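PDB 3GRH: putative acyl-CoA thioester hydrolase YbhC from Escherichia coli K-12, which is a putative thioesterase of the outer membrane that belongs to the pectinesterase family yet neither binds pectin nor shows pectinesterase activity. Local coordinates for residues A[267-272]-A[287-292]; A[62-67]-A[232-237]. All blocks are in the same frame, centred on the assembly; numbering follows the deposited sequence.

Overall arrangement
Both contacts reach the same parallel sheet of a right-handed beta-helix, their centres about 9 Å apart. Contact 1 pairs two neighbouring strands of that sheet, 267-271 and 287-291. Contact 2 sets the loop segment 62-67 against 232-237, whose strand is the next one on the other side of 267-271. Strand 267-271 therefore ties the two together: L269 N lies 2.9 Å from V235 O, and T271 N lies 2.8 Å from I237 O. R267 also reaches W64 and Q234 of contact 2. The predicted nucleophile D280 is about 12 Å from F290, side chain to side chain. Contact 2 is at the surface, away from the annotated sites.

Contact 1. Residues A[267-272]-A[287-292]; sequences RTLVTN and AVVFDN
V270 and F290 sit side by side and point the same way from two paired parallel strands. V270 CB is 3.6 Å from F290 CD1, and V270 CG2 is 3.8 Å from F290 CE1. V288 CG1 lies over one face of the same ring, toward its rim, and is also 4.0 Å from V270 CG2. V288 CG1 is anti to the backbone N (chi1 -170°), which brings it close to T268 CB as well. T268, V270, V288 and F290 thus share one buried face, which F249 and V251 of strand 249-251 help to cover. An alanine in place of V270 is likely to open a gap beside the F290 ring and leave it less firmly fixed. On the other face L269 CD1 crosses to V289 CG1 at 3.8 Å. R267 and T271 are also on that face, and turn their polar groups to D233 and N238. Five backbone hydrogen bonds join the strands. V270 gives its N-H to V289 O at 2.8 Å, almost straight at 177°, and its O takes the N-H of D291. Past the strand ends, N272 and N292 lie alongside each other, their amide planes 22° apart, and N272 OD1 takes a hydrogen bond from N238 ND2. Such in-register pairing, with like positions stacked from one coil to the next, is characteristic of the parallel beta-helix of the pectinesterase family.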
loop_
_atom_site.group_PDB
_atom_site.type_symbol
_atom_site.label_atom_id
_atom_site.label_comp_id
_atom_site.label_asym_id
_atom_site.label_seq_id
_atom_site.Cartn_x
_atom_site.Cartn_y
_atom_site.Cartn_z
ATOM N N ARG A 267 6.657 0.479 -9.192
ATOM C CA ARG A 267 7.256 -0.342 -8.160
ATOM C C ARG A 267 7.460 0.464 -6.859
ATOM O O ARG A 267 7.967 1.581 -6.884
ATOM C CB ARG A 267 8.634 -0.769 -8.622
ATOM C CG ARG A 267 8.561 -1.624 -9.846
ATOM C CD ARG A 267 9.853 -1.745 -10.593
ATOM N NE ARG A 267 10.285 -0.505 -11.202
ATOM C CZ ARG A 267 11.371 -0.368 -11.952
ATOM N NH1 ARG A 267 12.142 -1.394 -12.189
ATOM N NH2 ARG A 267 11.665 0.824 -12.472
ATOM N N THR A 268 7.045 -0.159 -5.774
ATOM C CA THR A 268 7.130 0.435 -4.424
ATOM C C THR A 268 7.773 -0.533 -3.466
ATOM O O THR A 268 7.415 -1.708 -3.448
ATOM C CB THR A 268 5.673 0.803 -3.951
ATOM O OG1 THR A 268 5.051 1.636 -4.960
ATOM C CG2 THR A 268 5.650 1.523 -2.651
ATOM N N LEU A 269 8.631 -0.029 -2.584
ATOM C CA LEU A 269 9.229 -0.826 -1.511
ATOM C C LEU A 269 8.797 -0.233 -0.185
ATOM O O LEU A 269 9.095 0.951 0.069
ATOM C CB LEU A 269 10.770 -0.791 -1.591
ATOM C CG LEU A 269 11.477 -1.533 -0.467
ATOM C CD1 LEU A 269 11.111 -2.985 -0.536
ATOM C CD2 LEU A 269 12.923 -1.269 -0.601
ATOM N N VAL A 270 8.157 -1.023 0.658
ATOM C CA VAL A 270 7.725 -0.573 2.010
ATOM C C VAL A 270 8.496 -1.436 3.009
ATOM O O VAL A 270 8.430 -2.675 2.951
ATOM C CB VAL A 270 6.222 -0.813 2.207
ATOM C CG1 VAL A 270 5.750 -0.398 3.663
ATOM C CG2 VAL A 270 5.403 -0.108 1.139
ATOM N N THR A 271 9.326 -0.817 3.834
ATOM C CA THR A 271 10.129 -1.509 4.795
ATOM C C THR A 271 9.919 -1.002 6.225
ATOM O O THR A 271 9.695 0.225 6.441
ATOM C CB THR A 271 11.625 -1.359 4.475
ATOM O OG1 THR A 271 12.000 0.034 4.336
ATOM C CG2 THR A 271 11.956 -2.086 3.132
ATOM N N ASN A 272 9.980 -1.920 7.201
ATOM C CA ASN A 272 10.096 -1.501 8.578
ATOM C C ASN A 272 8.911 -0.650 9.023
ATOM O O ASN A 272 9.089 0.222 9.829
ATOM C CB ASN A 272 11.391 -0.767 8.836
ATOM C CG ASN A 272 12.562 -1.531 8.425
ATOM O OD1 ASN A 272 13.529 -1.032 7.739
ATOM N ND2 ASN A 272 12.538 -2.742 8.822
ATOM N N ALA A 287 3.339 -3.092 -8.353
ATOM C CA ALA A 287 4.184 -4.067 -7.794
ATOM C C ALA A 287 4.719 -3.497 -6.480
ATOM O O ALA A 287 5.443 -2.448 -6.502
ATOM C CB ALA A 287 5.304 -4.295 -8.699
ATOM N N VAL A 288 4.383 -4.123 -5.372
ATOM C CA VAL A 288 4.759 -3.585 -4.052
ATOM C C VAL A 288 5.411 -4.688 -3.286
ATOM O O VAL A 288 4.843 -5.776 -3.189
ATOM C CB VAL A 288 3.567 -3.067 -3.236
ATOM C CG1 VAL A 288 4.113 -2.302 -1.993
ATOM C CG2 VAL A 288 2.691 -2.172 -4.130
ATOM N N VAL A 289 6.572 -4.437 -2.690
ATOM C CA VAL A 289 7.261 -5.351 -1.800
ATOM C C VAL A 289 7.210 -4.793 -0.400
ATOM O O VAL A 289 7.579 -3.642 -0.234
ATOM C CB VAL A 289 8.683 -5.596 -2.248
ATOM C CG1 VAL A 289 9.442 -6.397 -1.159
ATOM C CG2 VAL A 289 8.805 -6.313 -3.616
ATOM N N PHE A 290 6.714 -5.569 0.552
ATOM C CA PHE A 290 6.643 -5.206 1.977
ATOM C C PHE A 290 7.642 -6.069 2.659
ATOM O O PHE A 290 7.498 -7.277 2.637
ATOM C CB PHE A 290 5.261 -5.552 2.520
ATOM C CG PHE A 290 4.158 -4.782 1.904
ATOM C CD1 PHE A 290 3.829 -3.551 2.447
ATOM C CD2 PHE A 290 3.424 -5.273 0.841
ATOM C CE1 PHE A 290 2.809 -2.811 1.940
ATOM C CE2 PHE A 290 2.392 -4.491 0.328
ATOM C CZ PHE A 290 2.130 -3.243 0.881
ATOM N N ASP A 291 8.648 -5.492 3.292
ATOM C CA ASP A 291 9.677 -6.252 4.019
ATOM C C ASP A 291 9.671 -5.786 5.480
ATOM O O ASP A 291 9.675 -4.570 5.757
ATOM C CB ASP A 291 11.012 -6.125 3.370
ATOM C CG ASP A 291 12.046 -7.153 3.878
ATOM O OD1 ASP A 291 13.168 -7.152 3.315
ATOM O OD2 ASP A 291 11.787 -7.970 4.801
ATOM N N ASN A 292 9.659 -6.722 6.429
ATOM C CA ASN A 292 9.619 -6.375 7.815
ATOM C C ASN A 292 8.597 -5.333 8.205
ATOM O O ASN A 292 8.885 -4.387 8.962
ATOM C CB ASN A 292 10.992 -5.973 8.220
ATOM C CG ASN A 292 11.935 -7.153 8.142
ATOM O OD1 ASN A 292 11.841 -8.060 8.977
ATOM N ND2 ASN A 292 12.834 -7.176 7.155
HETATM O O HOH W 1 3.626 0.318 -6.657
#

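Contact 2. Residues A[62-67]-A[232-237]; sequences AAWNPS and GDQVQI
An outer surface of the beta-helix carries this contact, where the loop segment 62-67 folds over the start of strand 235-238. W64 has the largest share of it. The CG of W64 is anti to the backbone N (chi1 180°), and the indole reaches across to Q234. Q234 CG lies over the five-membered ring, 3.5 Å from its centroid and 8° off the normal, a CH-pi contact. The Q234 side chain runs extended beyond CG, and its amide lies nearly flat against the indole, the planes 9° apart. Farther along the same face, Q234 CA is 3.4 Å from W64 CZ2. V235 O instead meets the ring at its edge, 3.4 Å from W64 CH2. P66 CD covers the opposite face, so the indole is sandwiched between its own loop and Q234. P66 CB also packs on the Q236 side chain, 3.7 Å from Q236 CD. Outside the two segments, W64 meets the F54 ring and R267, while P66 touches L269. The salt bridge from D233 to R267 joins the turn before the strand to the next coil. This is plain surface packing, in which a loop from the N-terminal part is laid on the outside of a parallel beta-helix.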
loop_
_atom_site.group_PDB
_atom_site.type_symbol
_atom_site.label_atom_id
_atom_site.label_comp_id
_atom_site.label_asym_id
_atom_site.label_seq_id
_atom_site.Cartn_x
_atom_site.Cartn_y
_atom_site.Cartn_z
ATOM N N ALA A 62 18.719 -3.601 -15.537
ATOM C CA ALA A 62 18.728 -4.282 -14.276
ATOM C C ALA A 62 17.434 -3.950 -13.536
ATOM O O ALA A 62 16.802 -2.893 -13.773
ATOM C CB ALA A 62 19.935 -3.840 -13.471
ATOM N N ALA A 63 17.043 -4.865 -12.654
ATOM C CA ALA A 63 15.921 -4.633 -11.747
ATOM C C ALA A 63 16.237 -3.474 -10.841
ATOM O O ALA A 63 17.391 -3.171 -10.562
ATOM C CB ALA A 63 15.696 -5.877 -10.898
ATOM N N TRP A 64 15.199 -2.841 -10.312
ATOM C CA TRP A 64 15.394 -1.764 -9.348
ATOM C C TRP A 64 15.929 -2.383 -8.080
ATOM O O TRP A 64 15.296 -3.286 -7.521
ATOM C CB TRP A 64 14.057 -1.064 -9.139
ATOM C CG TRP A 64 14.069 0.078 -8.172
ATOM C CD1 TRP A 64 14.979 1.069 -8.114
ATOM C CD2 TRP A 64 13.108 0.354 -7.151
ATOM N NE1 TRP A 64 14.667 1.947 -7.105
ATOM C CE2 TRP A 64 13.521 1.530 -6.501
ATOM C CE3 TRP A 64 11.968 -0.277 -6.703
ATOM C CZ2 TRP A 64 12.803 2.068 -5.446
ATOM C CZ3 TRP A 64 11.281 0.234 -5.679
ATOM C CH2 TRP A 64 11.705 1.370 -5.031
ATOM N N ASN A 65 17.035 -1.809 -7.591
ATOM C CA ASN A 65 17.653 -2.227 -6.337
ATOM C C ASN A 65 17.915 -0.987 -5.513
ATOM O O ASN A 65 19.017 -0.450 -5.503
ATOM C CB ASN A 65 18.894 -3.011 -6.620
ATOM C CG ASN A 65 19.561 -3.489 -5.357
ATOM O OD1 ASN A 65 18.891 -3.974 -4.434
ATOM N ND2 ASN A 65 20.840 -3.323 -5.288
ATOM N N PRO A 66 16.911 -0.518 -4.836
ATOM C CA PRO A 66 17.080 0.805 -4.268
ATOM C C PRO A 66 18.060 0.867 -3.129
ATOM O O PRO A 66 18.160 -0.106 -2.412
ATOM C CB PRO A 66 15.712 1.097 -3.722
ATOM C CG PRO A 66 15.041 -0.193 -3.503
ATOM C CD PRO A 66 15.584 -1.110 -4.621
ATOM N N SER A 67 18.795 1.963 -2.999
ATOM C CA SER A 67 19.642 2.089 -1.853
ATOM C C SER A 67 18.724 2.640 -0.777
ATOM O O SER A 67 17.791 3.391 -1.064
ATOM C CB SER A 67 20.864 2.953 -2.103
ATOM O OG SER A 67 20.504 4.177 -2.645
ATOM N N GLY A 232 3.488 6.682 -8.025
ATOM C CA GLY A 232 4.808 6.831 -8.601
ATOM C C GLY A 232 5.584 5.526 -8.683
ATOM O O GLY A 232 5.319 4.567 -7.973
ATOM N N ASP A 233 6.569 5.504 -9.548
ATOM C CA ASP A 233 7.540 4.359 -9.609
ATOM C C ASP A 233 8.699 4.684 -8.740
ATOM O O ASP A 233 9.103 5.828 -8.557
ATOM C CB ASP A 233 7.995 4.152 -11.034
ATOM C CG ASP A 233 8.805 2.897 -11.293
ATOM O OD1 ASP A 233 8.571 1.828 -10.710
ATOM O OD2 ASP A 233 9.700 2.980 -12.248
ATOM N N GLN A 234 9.375 3.644 -8.251
ATOM C CA GLN A 234 10.576 3.738 -7.463
ATOM C C GLN A 234 10.312 4.476 -6.155
ATOM O O GLN A 234 11.131 5.290 -5.782
ATOM C CB GLN A 234 11.793 4.245 -8.238
ATOM C CG GLN A 234 12.192 3.298 -9.349
ATOM C CD GLN A 234 13.460 3.701 -10.086
ATOM O OE1 GLN A 234 14.236 4.563 -9.648
ATOM N NE2 GLN A 234 13.741 2.975 -11.086
ATOM N N VAL A 235 9.226 4.125 -5.449
ATOM C CA VAL A 235 8.841 4.769 -4.233
ATOM C C VAL A 235 9.341 3.944 -3.050
ATOM O O VAL A 235 9.241 2.743 -3.089
ATOM C CB VAL A 235 7.370 4.940 -4.182
ATOM C CG1 VAL A 235 6.794 5.355 -2.805
ATOM C CG2 VAL A 235 6.933 5.863 -5.312
ATOM N N GLN A 236 9.888 4.604 -2.044
ATOM C CA GLN A 236 10.409 3.939 -0.855
ATOM C C GLN A 236 9.754 4.495 0.361
ATOM O O GLN A 236 9.760 5.697 0.558
ATOM C CB GLN A 236 11.915 4.060 -0.703
ATOM C CG GLN A 236 12.682 3.429 -1.844
ATOM C CD GLN A 236 14.144 3.809 -1.788
ATOM O OE1 GLN A 236 14.849 3.297 -0.898
ATOM N NE2 GLN A 236 14.609 4.658 -2.741
ATOM N N ILE A 237 9.168 3.634 1.175
ATOM C CA ILE A 237 8.477 4.060 2.419
ATOM C C ILE A 237 9.142 3.265 3.524
ATOM O O ILE A 237 9.109 1.999 3.482
ATOM C CB ILE A 237 7.000 3.695 2.305
ATOM C CG1 ILE A 237 6.374 4.575 1.238
ATOM C CG2 ILE A 237 6.337 3.923 3.619
ATOM C CD1 ILE A 237 5.039 4.099 0.780
#